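Local coordinates for protein phenolic acid decarboxylase (Sedimentibacter hydroxybenzoicus, PDB 7AE5) that catalyses the reversible, non-oxidative decarboxylation of 4-hydroxybenzoate and 3,4-dihydroxybenzoate, using prenylated FMN and manganese as cofactors, at residues P30-A35 / L131-N135; A342-Y347 / P394-E398; H349-V353 / H377-K383. All blocks are in the same frame, centred on the assembly; numbering follows the deposited sequence.

Interaction 1: P30-A35 / L131-N135; sequences PEPDIA and LYRIN
Tyr132 lays one face of its ring against Ile34. The CG2 methyl of Ile34 sits over that face, toward the rim, 3.6 Å from the centroid of the Tyr132 ring and 22° off the ring normal. This is a CH-pi contact. The two side chains cross at about a right angle. Tyr132 holds its CG between the backbone N and the carbonyl carbon (chi1 60°), which turns the ring toward Ile34 at the start of helix 33-43. At the base of the ring, Tyr132 CB packs on Pro30 CB at 4.0 Å. The Glu31 chain bends at chi2. Its OE1 accepts the backbone N-H of Arg133 at 3.2 Å through the anti lone pair. The bond is well short of straight, at 140°. The same oxygen forms a salt bridge with Arg36 of the chain of Protein ShdD, so two donors grip it. The N-terminal region of this UbiD-family protein is joined here to a loop of the flavin-binding, Rift-related region. The turn runs through a cis peptide bond before Pro32, the N-cap of the helix. Ala35 directs its methyl at the loop backbone, close to Ile134 O. A water bridges the segments: it donates to Pro30 O at 2.7 Å and to Arg133 O, and accepts from Ala35 N at 3.1 Å. The guanidinium of Arg133 pairs with Glu39 and Ser34 of the chain of Protein ShdD, while Asp33 OD1 accepts from Trp467 of the second subunit.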
ATOM      1  N   PRO C  30     -28.184 -32.902  34.029  1.00 65.01           N
ATOM      2  CA  PRO C  30     -27.338 -33.051  32.832  1.00 62.08           C
ATOM      3  C   PRO C  30     -27.135 -31.740  32.092  1.00 62.17           C
ATOM      4  O   PRO C  30     -26.007 -31.413  31.705  1.00 60.54           O
ATOM      5  CB  PRO C  30     -28.103 -34.085  31.993  1.00 63.69           C
ATOM      6  CG  PRO C  30     -29.513 -34.017  32.492  1.00 67.13           C
ATOM      7  CD  PRO C  30     -29.399 -33.729  33.955  1.00 68.22           C
ATOM      8  N   GLU C  31     -28.206 -30.974  31.891  1.00 63.40           N
ATOM      9  CA  GLU C  31     -28.129 -29.664  31.269  1.00 65.23           C
ATOM     10  C   GLU C  31     -28.795 -28.632  32.167  1.00 67.48           C
ATOM     11  O   GLU C  31     -29.829 -28.916  32.784  1.00 69.03           O
ATOM     12  CB  GLU C  31     -28.800 -29.647  29.885  1.00 67.33           C
ATOM     13  CG  GLU C  31     -28.365 -30.757  28.943  1.00 64.98           C
ATOM     14  CD  GLU C  31     -29.072 -32.070  29.213  1.00 64.22           C
ATOM     15  OE1 GLU C  31     -28.589 -33.114  28.728  1.00 61.82           O
ATOM     16  OE2 GLU C  31     -30.109 -32.056  29.912  1.00 66.09           O
ATOM     17  N   PRO C  32     -28.227 -27.423  32.263  1.00 64.69           N
ATOM     18  CA  PRO C  32     -26.972 -27.069  31.597  1.00 62.76           C
ATOM     19  C   PRO C  32     -25.771 -27.164  32.532  1.00 59.52           C
ATOM     20  O   PRO C  32     -24.748 -26.534  32.270  1.00 58.08           O
ATOM     21  CB  PRO C  32     -27.220 -25.623  31.175  1.00 64.98           C
ATOM     22  CG  PRO C  32     -28.086 -25.077  32.282  1.00 66.36           C
ATOM     23  CD  PRO C  32     -28.870 -26.242  32.867  1.00 66.79           C
ATOM     24  N   ASP C  33     -25.893 -27.962  33.595  1.00 62.26           N
ATOM     25  CA  ASP C  33     -24.918 -27.920  34.682  1.00 60.21           C
ATOM     26  C   ASP C  33     -23.532 -28.358  34.222  1.00 57.75           C
ATOM     27  O   ASP C  33     -22.546 -27.640  34.426  1.00 56.75           O
ATOM     28  CB  ASP C  33     -25.393 -28.791  35.845  1.00 60.29           C
ATOM     29  CG  ASP C  33     -26.483 -28.129  36.663  1.00 62.58           C
ATOM     30  OD1 ASP C  33     -26.585 -26.884  36.626  1.00 63.43           O
ATOM     31  OD2 ASP C  33     -27.236 -28.856  37.346  1.00 64.63           O
ATOM     32  N   ILE C  34     -23.433 -29.543  33.612  1.00 54.42           N
ATOM     33  CA  ILE C  34     -22.122 -30.114  33.312  1.00 52.10           C
ATOM     34  C   ILE C  34     -21.366 -29.242  32.319  1.00 51.84           C
ATOM     35  O   ILE C  34     -20.166 -28.984  32.479  1.00 50.69           O
ATOM     36  CB  ILE C  34     -22.268 -31.559  32.800  1.00 51.00           C
ATOM     37  CG1 ILE C  34     -22.844 -32.457  33.894  1.00 52.16           C
ATOM     38  CG2 ILE C  34     -20.923 -32.098  32.347  1.00 48.79           C
ATOM     39  CD1 ILE C  34     -23.240 -33.832  33.405  1.00 53.26           C
ATOM     40  N   ALA C  35     -22.054 -28.770  31.278  1.00 49.05           N
ATOM     41  CA  ALA C  35     -21.405 -27.908  30.298  1.00 49.04           C
ATOM     42  C   ALA C  35     -21.034 -26.558  30.903  1.00 49.34           C
ATOM     43  O   ALA C  35     -19.938 -26.042  30.653  1.00 48.29           O
ATOM     44  CB  ALA C  35     -22.316 -27.720  29.089  1.00 51.15           C
ATOM     45  N   LEU C 131     -24.886 -39.025  29.428  1.00 57.79           N
ATOM     46  CA  LEU C 131     -24.833 -38.183  28.242  1.00 56.53           C
ATOM     47  C   LEU C 131     -25.641 -36.906  28.442  1.00 56.92           C
ATOM     48  O   LEU C 131     -26.706 -36.915  29.067  1.00 57.82           O
ATOM     49  CB  LEU C 131     -25.350 -38.954  27.029  1.00 55.82           C
ATOM     50  CG  LEU C 131     -24.411 -40.060  26.540  1.00 55.60           C
ATOM     51  CD1 LEU C 131     -25.177 -41.127  25.774  1.00 55.62           C
ATOM     52  CD2 LEU C 131     -23.293 -39.474  25.687  1.00 54.64           C
ATOM     53  N   TYR C 132     -25.128 -35.807  27.892  1.00 49.07           N
ATOM     54  CA  TYR C 132     -25.696 -34.485  28.103  1.00 49.82           C
ATOM     55  C   TYR C 132     -25.423 -33.631  26.872  1.00 48.98           C
ATOM     56  O   TYR C 132     -24.650 -34.009  25.989  1.00 47.67           O
ATOM     57  CB  TYR C 132     -25.114 -33.831  29.360  1.00 50.81           C
ATOM     58  CG  TYR C 132     -23.615 -33.648  29.296  1.00 50.26           C
ATOM     59  CD1 TYR C 132     -22.753 -34.703  29.573  1.00 50.06           C
ATOM     60  CD2 TYR C 132     -23.060 -32.424  28.952  1.00 50.15           C
ATOM     61  CE1 TYR C 132     -21.383 -34.541  29.510  1.00 49.86           C
ATOM     62  CE2 TYR C 132     -21.693 -32.251  28.888  1.00 49.70           C
ATOM     63  CZ  TYR C 132     -20.859 -33.311  29.166  1.00 49.64           C
ATOM     64  OH  TYR C 132     -19.497 -33.134  29.102  1.00 49.49           O
ATOM     65  N   ARG C 133     -26.062 -32.465  26.823  1.00 49.42           N
ATOM     66  CA  ARG C 133     -25.873 -31.533  25.719  1.00 49.03           C
ATOM     67  C   ARG C 133     -24.757 -30.554  26.065  1.00 49.03           C
ATOM     68  O   ARG C 133     -24.840 -29.839  27.070  1.00 50.36           O
ATOM     69  CB  ARG C 133     -27.164 -30.784  25.396  1.00 50.46           C
ATOM     70  CG  ARG C 133     -27.159 -30.188  23.998  1.00 50.11           C
ATOM     71  CD  ARG C 133     -28.368 -29.308  23.732  1.00 52.01           C
ATOM     72  NE  ARG C 133     -29.623 -30.051  23.769  1.00 52.63           N
ATOM     73  CZ  ARG C 133     -30.054 -30.839  22.793  1.00 51.79           C
ATOM     74  NH1 ARG C 133     -29.334 -31.047  21.702  1.00 50.18           N
ATOM     75  NH2 ARG C 133     -31.238 -31.430  22.914  1.00 52.56           N
ATOM     76  N   ILE C 134     -23.723 -30.519  25.225  1.00 48.67           N
ATOM     77  CA  ILE C 134     -22.545 -29.706  25.516  1.00 48.48           C
ATOM     78  C   ILE C 134     -22.835 -28.231  25.266  1.00 49.63           C
ATOM     79  O   ILE C 134     -22.547 -27.375  26.107  1.00 50.75           O
ATOM     80  CB  ILE C 134     -21.343 -30.195  24.691  1.00 46.31           C
ATOM     81  CG1 ILE C 134     -21.174 -31.708  24.852  1.00 45.60           C
ATOM     82  CG2 ILE C 134     -20.077 -29.460  25.105  1.00 45.94           C
ATOM     83  CD1 ILE C 134     -20.029 -32.281  24.059  1.00 43.40           C
ATOM     84  N   ASN C 135     -23.394 -27.907  24.107  1.00 41.22           N
ATOM     85  CA  ASN C 135     -23.752 -26.532  23.801  1.00 42.76           C
ATOM     86  C   ASN C 135     -25.226 -26.451  23.432  1.00 44.22           C
ATOM     87  O   ASN C 135     -25.854 -27.448  23.068  1.00 43.62           O
ATOM     88  CB  ASN C 135     -22.875 -25.962  22.681  1.00 41.79           C
ATOM     89  CG  ASN C 135     -21.589 -25.351  23.210  1.00 41.35           C
ATOM     90  OD1 ASN C 135     -21.616 -24.477  24.078  1.00 42.87           O
ATOM     91  ND2 ASN C 135     -20.457 -25.815  22.694  1.00 39.14           N
TER
HETATM   92  O   HOH W   1     -24.760 -29.605  30.115  1.00 50.35           O
HETATM   93  O   HOH W   2     -18.420 -30.145  30.109  1.00 57.14           O

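Interaction 2: A342-Y347 / P394-E398; sequences AVNAMY and PFNLE
Asn344 extends its CG opposite the backbone N (chi1 170°), and Phe395 swings its ring to the side of its own backbone N (chi1 -60°). These two torsions lay the Asn344 amide along the Phe395 ring, the planes only 19° apart and stacked. Asn344 CB lies over the same ring, 3.8 Å from the centroid of Phe395, as a CH-pi contact. The amide is fixed at both ends. Its ND2 donates to Pro394 O at 2.6 Å, nearly straight, and to Tyr347 OH at 3.1 Å. Both acceptors lie close to the amide plane, so the rotation of the group is set. Its OD1 accepts from Met346 N at 3.3 Å, which makes an Asx turn near the end of the strand. Met346 SD meets the edge of the Phe395 ring, in its plane, 3.7 Å from Phe395 CD1. This is a Met-aromatic contact. Beyond the amide, Tyr347 OH lies 3.2 Å from Leu397 CD2. Earlier in the strand, Ala342 CB rests on Pro394 CG. Phe90 of helix 86-96 also meets the Phe395 ring, and Leu397 packs on Leu397 of the second subunit. The contact joins a strand of the mixed sheet of the UbiD C-terminal region, outermost within this chain, to the turn leading into helix 397-407, with Asn396 as its N-cap.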
ATOM      1  N   ALA C 342      12.236 -21.604  19.209  1.00 39.74           N
ATOM      2  CA  ALA C 342      10.961 -22.208  19.571  1.00 38.77           C
ATOM      3  C   ALA C 342       9.875 -21.707  18.630  1.00 38.32           C
ATOM      4  O   ALA C 342       9.980 -20.616  18.062  1.00 38.68           O
ATOM      5  CB  ALA C 342      10.583 -21.897  21.024  1.00 38.44           C
ATOM      6  N   VAL C 343       8.831 -22.518  18.478  1.00 34.30           N
ATOM      7  CA  VAL C 343       7.660 -22.174  17.678  1.00 33.79           C
ATOM      8  C   VAL C 343       6.429 -22.311  18.563  1.00 33.28           C
ATOM      9  O   VAL C 343       6.188 -23.378  19.142  1.00 33.18           O
ATOM     10  CB  VAL C 343       7.534 -23.060  16.427  1.00 33.76           C
ATOM     11  CG1 VAL C 343       6.228 -22.765  15.700  1.00 33.29           C
ATOM     12  CG2 VAL C 343       8.721 -22.842  15.504  1.00 34.49           C
ATOM     13  N   ASN C 344       5.660 -21.229  18.672  1.00 28.66           N
ATOM     14  CA  ASN C 344       4.393 -21.209  19.398  1.00 28.47           C
ATOM     15  C   ASN C 344       3.286 -21.113  18.351  1.00 28.34           C
ATOM     16  O   ASN C 344       2.969 -20.022  17.867  1.00 28.34           O
ATOM     17  CB  ASN C 344       4.355 -20.046  20.390  1.00 28.66           C
ATOM     18  CG  ASN C 344       2.979 -19.828  21.007  1.00 28.78           C
ATOM     19  OD1 ASN C 344       2.056 -20.618  20.811  1.00 28.79           O
ATOM     20  ND2 ASN C 344       2.844 -18.750  21.772  1.00 29.12           N
ATOM     21  N   ALA C 345       2.701 -22.259  18.005  1.00 31.89           N
ATOM     22  CA  ALA C 345       1.630 -22.343  17.017  1.00 32.08           C
ATOM     23  C   ALA C 345       0.326 -22.815  17.656  1.00 32.52           C
ATOM     24  O   ALA C 345      -0.402 -23.632  17.091  1.00 32.89           O
ATOM     25  CB  ALA C 345       2.028 -23.268  15.869  1.00 32.09           C
ATOM     26  N   MET C 346       0.014 -22.289  18.838  1.00 36.52           N
ATOM     27  CA  MET C 346      -1.061 -22.805  19.678  1.00 37.08           C
ATOM     28  C   MET C 346      -2.420 -22.167  19.422  1.00 37.91           C
ATOM     29  O   MET C 346      -3.383 -22.511  20.114  1.00 38.60           O
ATOM     30  CB  MET C 346      -0.708 -22.607  21.157  1.00 37.06           C
ATOM     31  CG  MET C 346       0.597 -23.234  21.606  1.00 36.58           C
ATOM     32  SD  MET C 346       0.837 -23.041  23.385  1.00 36.81           S
ATOM     33  CE  MET C 346      -0.051 -21.512  23.695  1.00 37.34           C
ATOM     34  N   TYR C 347      -2.537 -21.258  18.463  1.00 29.49           N
ATOM     35  CA  TYR C 347      -3.694 -20.373  18.381  1.00 30.48           C
ATOM     36  C   TYR C 347      -4.535 -20.718  17.158  1.00 31.28           C
ATOM     37  O   TYR C 347      -4.137 -20.442  16.021  1.00 31.05           O
ATOM     38  CB  TYR C 347      -3.229 -18.922  18.372  1.00 30.25           C
ATOM     39  CG  TYR C 347      -2.339 -18.635  19.560  1.00 29.74           C
ATOM     40  CD1 TYR C 347      -2.814 -18.796  20.855  1.00 30.32           C
ATOM     41  CD2 TYR C 347      -1.021 -18.238  19.392  1.00 28.86           C
ATOM     42  CE1 TYR C 347      -2.006 -18.554  21.948  1.00 30.04           C
ATOM     43  CE2 TYR C 347      -0.206 -17.992  20.480  1.00 28.72           C
ATOM     44  CZ  TYR C 347      -0.704 -18.152  21.754  1.00 29.29           C
ATOM     45  OH  TYR C 347       0.106 -17.911  22.839  1.00 29.26           O
ATOM     46  N   PRO C 394       8.360 -17.097  23.249  1.00 28.75           N
ATOM     47  CA  PRO C 394       7.194 -16.874  22.382  1.00 28.40           C
ATOM     48  C   PRO C 394       5.893 -17.410  22.955  1.00 28.07           C
ATOM     49  O   PRO C 394       4.834 -17.180  22.357  1.00 27.89           O
ATOM     50  CB  PRO C 394       7.577 -17.611  21.095  1.00 28.31           C
ATOM     51  CG  PRO C 394       8.432 -18.735  21.574  1.00 28.42           C
ATOM     52  CD  PRO C 394       9.201 -18.207  22.768  1.00 28.82           C
ATOM     53  N   PHE C 395       5.938 -18.120  24.079  1.00 35.26           N
ATOM     54  CA  PHE C 395       4.734 -18.559  24.769  1.00 35.23           C
ATOM     55  C   PHE C 395       4.299 -17.585  25.853  1.00 35.76           C
ATOM     56  O   PHE C 395       3.174 -17.697  26.356  1.00 36.03           O
ATOM     57  CB  PHE C 395       4.954 -19.949  25.377  1.00 35.10           C
ATOM     58  CG  PHE C 395       5.284 -21.006  24.361  1.00 34.74           C
ATOM     59  CD1 PHE C 395       4.277 -21.698  23.709  1.00 34.50           C
ATOM     60  CD2 PHE C 395       6.602 -21.300  24.051  1.00 34.83           C
ATOM     61  CE1 PHE C 395       4.579 -22.668  22.770  1.00 34.28           C
ATOM     62  CE2 PHE C 395       6.910 -22.268  23.115  1.00 34.68           C
ATOM     63  CZ  PHE C 395       5.898 -22.953  22.473  1.00 34.36           C
ATOM     64  N   ASN C 396       5.164 -16.643  26.227  1.00 36.76           N
ATOM     65  CA  ASN C 396       4.833 -15.590  27.183  1.00 37.34           C
ATOM     66  C   ASN C 396       4.322 -14.405  26.373  1.00 37.57           C
ATOM     67  O   ASN C 396       5.091 -13.574  25.889  1.00 37.61           O
ATOM     68  CB  ASN C 396       6.050 -15.229  28.026  1.00 37.58           C
ATOM     69  CG  ASN C 396       5.723 -14.268  29.156  1.00 38.20           C
ATOM     70  OD1 ASN C 396       4.985 -13.299  28.975  1.00 38.55           O
ATOM     71  ND2 ASN C 396       6.276 -14.535  30.331  1.00 38.41           N
ATOM     72  N   LEU C 397       2.997 -14.332  26.220  1.00 30.86           N
ATOM     73  CA  LEU C 397       2.406 -13.298  25.379  1.00 31.20           C
ATOM     74  C   LEU C 397       2.692 -11.898  25.913  1.00 31.80           C
ATOM     75  O   LEU C 397       2.733 -10.936  25.137  1.00 31.94           O
ATOM     76  CB  LEU C 397       0.902 -13.536  25.252  1.00 31.68           C
ATOM     77  CG  LEU C 397       0.539 -14.855  24.571  1.00 31.07           C
ATOM     78  CD1 LEU C 397      -0.960 -14.974  24.348  1.00 31.77           C
ATOM     79  CD2 LEU C 397       1.287 -14.972  23.253  1.00 30.29           C
ATOM     80  N   GLU C 398       2.894 -11.764  27.225  1.00 52.86           N
ATOM     81  CA  GLU C 398       3.318 -10.483  27.780  1.00 53.32           C
ATOM     82  C   GLU C 398       4.705 -10.101  27.275  1.00 52.86           C
ATOM     83  O   GLU C 398       4.989  -8.920  27.043  1.00 53.06           O
ATOM     84  CB  GLU C 398       3.292 -10.539  29.309  1.00 53.76           C
ATOM     85  CG  GLU C 398       1.890 -10.575  29.899  1.00 54.48           C
ATOM     86  CD  GLU C 398       1.287 -11.968  29.896  1.00 54.25           C
ATOM     87  OE1 GLU C 398       0.052 -12.081  30.047  1.00 54.88           O
ATOM     88  OE2 GLU C 398       2.045 -12.949  29.737  1.00 53.50           O
TER

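Interaction 3: H349-V353 / H377-K383; sequences HGIGV and HGMPYSK
Lys383 N donates to Ile351 O at 2.8 Å, on a lone pair in the carbonyl plane. This bond lies just ahead of two parallel neighbours, strands 352-357 and 384-388, of the mixed sheet of the UbiD C-terminal region. A second hydrogen bond comes from a side chain: Ser382 OG donates to Gly350 O at 2.8 Å, almost in line with the C=O bond (167°). Ser382 carries this OG beside its backbone N (chi1 -72°), which points it at Gly350 O. Both hydrogen bonds tie Gly350 and Ile351 to the residues just after helix 378-381. Ser382 CA adds a CA-H...O contact to Gly350 O. Another of this kind runs from Ile351 CA to Tyr381 O at 3.4 Å.

The aromatic groups form a cluster of His349, His377 and Tyr381. His377 NE2 lies over one face of the His349 ring, toward its rim, yet the planes are oblique at 52°. The same nitrogen sits over the centre of the Tyr381 ring, 3.4 Å above its plane. The His377 ring edge faces the backbone of His349.

Among apolar groups, Ile351 CG2 packs on Lys383 CB at 3.7 Å. The amine of Lys383 continues past it to Asp426 and to Val408 O of the second subunit.

A water joins the cluster's polar atoms, 2.8 Å from His349 ND1 and 3.0 Å from Tyr381 OH.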
ATOM      1  N   HIS C 349      -5.446 -23.753  15.853  1.00 38.26           N
ATOM      2  CA  HIS C 349      -4.746 -24.749  15.040  1.00 37.61           C
ATOM      3  C   HIS C 349      -3.654 -24.113  14.186  1.00 36.93           C
ATOM      4  O   HIS C 349      -3.503 -24.419  13.003  1.00 36.89           O
ATOM      5  CB  HIS C 349      -5.719 -25.539  14.166  1.00 38.31           C
ATOM      6  CG  HIS C 349      -5.277 -26.943  13.895  1.00 37.79           C
ATOM      7  ND1 HIS C 349      -6.052 -27.848  13.202  1.00 38.26           N
ATOM      8  CD2 HIS C 349      -4.141 -27.600  14.231  1.00 36.97           C
ATOM      9  CE1 HIS C 349      -5.411 -29.001  13.120  1.00 37.78           C
ATOM     10  NE2 HIS C 349      -4.249 -28.876  13.736  1.00 37.05           N
ATOM     11  N   GLY C 350      -2.891 -23.209  14.790  1.00 34.65           N
ATOM     12  CA  GLY C 350      -1.743 -22.648  14.111  1.00 33.95           C
ATOM     13  C   GLY C 350      -2.037 -21.545  13.122  1.00 34.43           C
ATOM     14  O   GLY C 350      -1.170 -21.222  12.306  1.00 33.97           O
ATOM     15  N   ILE C 351      -3.235 -20.956  13.155  1.00 28.59           N
ATOM     16  CA  ILE C 351      -3.469 -19.780  12.325  1.00 29.26           C
ATOM     17  C   ILE C 351      -2.645 -18.605  12.840  1.00 28.03           C
ATOM     18  O   ILE C 351      -2.176 -17.774  12.055  1.00 27.71           O
ATOM     19  CB  ILE C 351      -4.973 -19.452  12.257  1.00 30.89           C
ATOM     20  CG1 ILE C 351      -5.717 -20.568  11.522  1.00 31.37           C
ATOM     21  CG2 ILE C 351      -5.210 -18.131  11.543  1.00 30.57           C
ATOM     22  CD1 ILE C 351      -7.222 -20.470  11.613  1.00 32.86           C
ATOM     23  N   GLY C 352      -2.433 -18.530  14.150  1.00 31.81           N
ATOM     24  CA  GLY C 352      -1.507 -17.580  14.746  1.00 30.89           C
ATOM     25  C   GLY C 352      -0.251 -18.299  15.210  1.00 30.14           C
ATOM     26  O   GLY C 352      -0.328 -19.309  15.913  1.00 30.18           O
ATOM     27  N   VAL C 353       0.902 -17.772  14.799  1.00 29.80           N
ATOM     28  CA  VAL C 353       2.190 -18.413  15.053  1.00 29.48           C
ATOM     29  C   VAL C 353       3.176 -17.364  15.546  1.00 29.44           C
ATOM     30  O   VAL C 353       3.269 -16.274  14.972  1.00 29.48           O
ATOM     31  CB  VAL C 353       2.744 -19.115  13.796  1.00 29.54           C
ATOM     32  CG1 VAL C 353       4.070 -19.794  14.102  1.00 29.52           C
ATOM     33  CG2 VAL C 353       1.744 -20.128  13.262  1.00 29.88           C
ATOM     34  N   HIS C 377       1.650 -27.493   6.834  1.00 42.67           N
ATOM     35  CA  HIS C 377       0.596 -26.949   7.679  1.00 42.39           C
ATOM     36  C   HIS C 377       0.595 -25.427   7.703  1.00 42.21           C
ATOM     37  O   HIS C 377      -0.472 -24.809   7.647  1.00 42.44           O
ATOM     38  CB  HIS C 377       0.736 -27.487   9.105  1.00 42.00           C
ATOM     39  CG  HIS C 377      -0.406 -27.126  10.002  1.00 42.02           C
ATOM     40  ND1 HIS C 377      -0.394 -26.007  10.806  1.00 41.58           N
ATOM     41  CD2 HIS C 377      -1.593 -27.737  10.225  1.00 42.60           C
ATOM     42  CE1 HIS C 377      -1.525 -25.944  11.484  1.00 42.00           C
ATOM     43  NE2 HIS C 377      -2.271 -26.982  11.151  1.00 42.63           N
ATOM     44  N   GLY C 378       1.773 -24.805   7.787  1.00 35.10           N
ATOM     45  CA  GLY C 378       1.825 -23.357   7.883  1.00 34.96           C
ATOM     46  C   GLY C 378       1.366 -22.651   6.625  1.00 35.49           C
ATOM     47  O   GLY C 378       0.813 -21.550   6.698  1.00 35.55           O
ATOM     48  N   MET C 379       1.603 -23.259   5.458  1.00 38.25           N
ATOM     49  CA  MET C 379       1.217 -22.677   4.177  1.00 38.92           C
ATOM     50  C   MET C 379      -0.262 -22.309   4.126  1.00 39.06           C
ATOM     51  O   MET C 379      -0.581 -21.150   3.830  1.00 39.24           O
ATOM     52  CB  MET C 379       1.547 -23.613   3.012  1.00 39.60           C
ATOM     53  CG  MET C 379       1.384 -22.963   1.658  1.00 40.41           C
ATOM     54  SD  MET C 379       2.129 -23.922   0.342  1.00 41.38           S
ATOM     55  CE  MET C 379       3.816 -23.566   0.699  1.00 41.18           C
ATOM     56  N   PRO C 380      -1.202 -23.245   4.378  1.00 32.70           N
ATOM     57  CA  PRO C 380      -2.618 -22.869   4.287  1.00 33.06           C
ATOM     58  C   PRO C 380      -3.200 -22.344   5.593  1.00 32.88           C
ATOM     59  O   PRO C 380      -4.168 -21.582   5.567  1.00 33.27           O
ATOM     60  CB  PRO C 380      -3.291 -24.181   3.869  1.00 33.45           C
ATOM     61  CG  PRO C 380      -2.463 -25.227   4.514  1.00 33.06           C
ATOM     62  CD  PRO C 380      -1.052 -24.704   4.563  1.00 32.66           C
ATOM     63  N   TYR C 381      -2.634 -22.735   6.735  1.00 40.12           N
ATOM     64  CA  TYR C 381      -3.224 -22.381   8.024  1.00 40.25           C
ATOM     65  C   TYR C 381      -2.725 -21.044   8.562  1.00 40.09           C
ATOM     66  O   TYR C 381      -3.524 -20.205   8.991  1.00 40.71           O
ATOM     67  CB  TYR C 381      -2.934 -23.474   9.059  1.00 39.91           C
ATOM     68  CG  TYR C 381      -3.919 -24.618   9.075  1.00 40.39           C
ATOM     69  CD1 TYR C 381      -3.743 -25.724   8.252  1.00 40.33           C
ATOM     70  CD2 TYR C 381      -5.019 -24.598   9.922  1.00 41.05           C
ATOM     71  CE1 TYR C 381      -4.638 -26.776   8.271  1.00 40.79           C
ATOM     72  CE2 TYR C 381      -5.918 -25.644   9.946  1.00 41.50           C
ATOM     73  CZ  TYR C 381      -5.722 -26.731   9.120  1.00 41.31           C
ATOM     74  OH  TYR C 381      -6.617 -27.776   9.141  1.00 41.78           O
ATOM     75  N   SER C 382      -1.414 -20.837   8.552  1.00 35.85           N
ATOM     76  CA  SER C 382      -0.789 -19.770   9.326  1.00 35.55           C
ATOM     77  C   SER C 382      -1.038 -18.429   8.649  1.00 35.95           C
ATOM     78  O   SER C 382      -0.490 -18.157   7.576  1.00 35.89           O
ATOM     79  CB  SER C 382       0.702 -20.049   9.474  1.00 34.74           C
ATOM     80  OG  SER C 382       0.914 -21.120  10.376  1.00 34.37           O
ATOM     81  N   LYS C 383      -1.857 -17.588   9.276  1.00 30.26           N
ATOM     82  CA  LYS C 383      -2.191 -16.274   8.737  1.00 29.96           C
ATOM     83  C   LYS C 383      -1.405 -15.146   9.392  1.00 29.18           C
ATOM     84  O   LYS C 383      -0.983 -14.211   8.703  1.00 29.04           O
ATOM     85  CB  LYS C 383      -3.691 -16.006   8.890  1.00 30.49           C
ATOM     86  CG  LYS C 383      -4.140 -14.668   8.331  1.00 30.47           C
ATOM     87  CD  LYS C 383      -5.643 -14.491   8.452  1.00 31.67           C
ATOM     88  CE  LYS C 383      -6.085 -14.494   9.906  1.00 32.55           C
ATOM     89  NZ  LYS C 383      -7.564 -14.390  10.046  1.00 34.50           N
TER
HETATM   90  O   HOH W   3      -8.294 -28.023  11.558  1.00 38.86           O

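How the interactions relate
Interactions 2 and 3 touch. Their centres are 13 Å apart, and they share one sheet, in which strands 340-347 and 352-357 are antiparallel neighbours. Tyr347 O and Gly352 N, 3.2 Å apart, probably form a hydrogen bond between them. Interaction 3 is nested within the chain loop that interaction 2 closes. Interaction 1 stands apart, its centre 32 Å from each of the others. All three reach the second subunit. Interactions 1 and 3 lie near the predicted active site: the Ile134 side chain is about 8 Å from that of Arg168, predicted to bind prenylated FMN, and the Tyr381 side chain about 8 Å from that of His185, a predicted manganese ligand.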